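Local coordinates for putative metal-dependent isothiocyanate hydrolase SaxA (Pectobacterium carotovorum, PDB 6BRM), which probably hydrolyses isothiocyanates, as a zinc-binding enzyme of the metallo-beta-lactamase superfamily, at residues B[87-92]-B[104-109]. Residues are numbered along the deposited sequence; the frame is centred on the assembly and turned at random.
Sequences IYTQDE and FNIRVL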
# COMPACT_ATOMS: atom_id res chain seq x y z
N ILE B 87 -16.38 19.57 7.32
CA ILE B 87 -15.61 18.37 7.65
C ILE B 87 -15.02 17.75 6.38
O ILE B 87 -15.74 17.49 5.42
CB ILE B 87 -16.48 17.29 8.35
CG1 ILE B 87 -17.40 17.90 9.41
CG2 ILE B 87 -15.59 16.21 8.96
CD1 ILE B 87 -16.70 18.63 10.54
N TYR B 88 -13.71 17.52 6.40
CA TYR B 88 -13.00 16.83 5.33
C TYR B 88 -12.77 15.37 5.73
O TYR B 88 -12.06 15.10 6.71
CB TYR B 88 -11.65 17.51 5.06
CG TYR B 88 -11.72 18.75 4.17
CD1 TYR B 88 -12.11 18.65 2.83
CD2 TYR B 88 -11.37 20.01 4.66
CE1 TYR B 88 -12.17 19.76 2.01
CE2 TYR B 88 -11.43 21.14 3.84
CZ TYR B 88 -11.83 21.01 2.52
OH TYR B 88 -11.89 22.11 1.71
N THR B 89 -13.35 14.43 4.98
CA THR B 89 -13.20 12.99 5.26
C THR B 89 -12.32 12.28 4.24
O THR B 89 -12.04 12.79 3.15
CB THR B 89 -14.56 12.27 5.31
OG1 THR B 89 -15.19 12.32 4.02
CG2 THR B 89 -15.47 12.91 6.35
N GLN B 90 -11.90 11.08 4.62
CA GLN B 90 -11.00 10.22 3.85
C GLN B 90 -11.66 9.60 2.62
O GLN B 90 -11.04 9.55 1.55
CB GLN B 90 -10.48 9.11 4.78
CG GLN B 90 -9.71 7.96 4.14
CD GLN B 90 -9.37 6.87 5.13
OE1 GLN B 90 -8.31 6.25 5.04
NE2 GLN B 90 -10.25 6.63 6.10
N ASP B 91 -12.89 9.11 2.78
CA ASP B 91 -13.60 8.41 1.70
C ASP B 91 -15.13 8.47 1.89
O ASP B 91 -15.61 9.08 2.85
CB ASP B 91 -13.09 6.96 1.57
CG ASP B 91 -13.24 6.14 2.86
OD1 ASP B 91 -14.03 6.51 3.76
OD2 ASP B 91 -12.56 5.09 2.96
N GLU B 92 -15.87 7.85 0.97
CA GLU B 92 -17.34 7.90 0.98
C GLU B 92 -18.01 7.30 2.21
O GLU B 92 -18.99 7.86 2.70
CB GLU B 92 -17.92 7.24 -0.29
CG GLU B 92 -17.78 8.07 -1.56
CD GLU B 92 -18.68 9.30 -1.60
OE1 GLU B 92 -18.26 10.31 -2.20
OE2 GLU B 92 -19.80 9.26 -1.05
N PHE B 104 -23.85 18.06 8.10
CA PHE B 104 -24.30 18.25 6.70
C PHE B 104 -23.36 19.01 5.74
O PHE B 104 -23.62 19.01 4.53
CB PHE B 104 -25.73 18.84 6.67
CG PHE B 104 -25.94 20.01 7.60
CD1 PHE B 104 -25.41 21.26 7.31
CD2 PHE B 104 -26.70 19.86 8.76
CE1 PHE B 104 -25.62 22.34 8.16
CE2 PHE B 104 -26.91 20.93 9.62
CZ PHE B 104 -26.36 22.18 9.31
N ASN B 105 -22.29 19.63 6.24
CA ASN B 105 -21.29 20.31 5.40
C ASN B 105 -20.02 19.46 5.33
O ASN B 105 -19.03 19.74 6.01
CB ASN B 105 -20.99 21.71 5.94
CG ASN B 105 -22.20 22.65 5.87
OD1 ASN B 105 -23.07 22.52 5.00
ND2 ASN B 105 -22.24 23.61 6.78
N ILE B 106 -20.06 18.42 4.50
CA ILE B 106 -19.03 17.38 4.44
C ILE B 106 -18.41 17.32 3.04
O ILE B 106 -19.10 17.51 2.04
CB ILE B 106 -19.65 16.00 4.79
CG1 ILE B 106 -20.20 16.01 6.22
CG2 ILE B 106 -18.63 14.87 4.66
CD1 ILE B 106 -21.36 15.07 6.42
N ARG B 107 -17.11 17.05 2.99
CA ARG B 107 -16.37 16.86 1.74
C ARG B 107 -15.45 15.66 1.85
O ARG B 107 -14.93 15.37 2.93
CB ARG B 107 -15.54 18.10 1.40
CG ARG B 107 -16.33 19.28 0.85
CD ARG B 107 -15.39 20.35 0.33
NE ARG B 107 -16.07 21.57 -0.07
CZ ARG B 107 -15.47 22.65 -0.58
NH1 ARG B 107 -16.20 23.72 -0.92
NH2 ARG B 107 -14.15 22.68 -0.76
N VAL B 108 -15.25 14.96 0.73
CA VAL B 108 -14.36 13.80 0.66
C VAL B 108 -13.06 14.25 0.02
O VAL B 108 -13.07 14.86 -1.04
CB VAL B 108 -14.98 12.67 -0.19
CG1 VAL B 108 -14.06 11.45 -0.21
CG2 VAL B 108 -16.36 12.30 0.33
N LEU B 109 -11.94 13.94 0.68
CA LEU B 109 -10.62 14.23 0.12
C LEU B 109 -10.35 13.31 -1.06
O LEU B 109 -10.42 12.09 -0.93
CB LEU B 109 -9.50 14.06 1.17
CG LEU B 109 -8.88 15.31 1.82
CD1 LEU B 109 -9.92 16.36 2.14
CD2 LEU B 109 -8.10 14.92 3.08
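Ile87, Tyr88 and Thr89 pair in parallel with Ile106, Arg107 and Val108. The two strand axes come within 4.7 Å and are 27° apart. Four backbone hydrogen bonds form the ladder: Ile87 N to Asn105 O (3.0 Å), Arg107 N to Ile87 O (2.8 Å), Thr89 N to Arg107 O (2.8 Å) and Leu109 N to Thr89 O (2.7 Å). Arg107 O accepts a second hydrogen bond, from Thr89 OG1, at 3.2 Å. This hydroxyl approaches from above the carbonyl plane. Thr89 chi1 of 65° sets OG1 between its own backbone N and carbonyl carbon, and CG2 is left to meet Ile106 CG2.

On the face of Tyr88 and Arg107, these two side chains run side by side and point the same way. Arg107 CD lies 3.7 Å from Tyr88 CE1, and the guanidinium plane is steeply turned from the ring, by 79°. Leu109 crosses the tyrosine at about a right angle, its CD1 against CB and the near part of the ring. On the face of Thr89 and Val108, Val108 CG1 packs on Asp91 CA, just past the strand, at 3.6 Å.

Strand 87-89, helix 92-100 and strand 106-108 form a beta-alpha-beta unit. Asp91 is the helix N-cap, and Thr89 and Ile106 pack on Ala95. Gln90 NE2 hydrogen-bonds to Asp94 OD2, and its side chain touches the zinc ligand His67. Strand 106-108 is outermost in its sheet within the chain, while strand 87-89 also pairs with parallel strand 62-64.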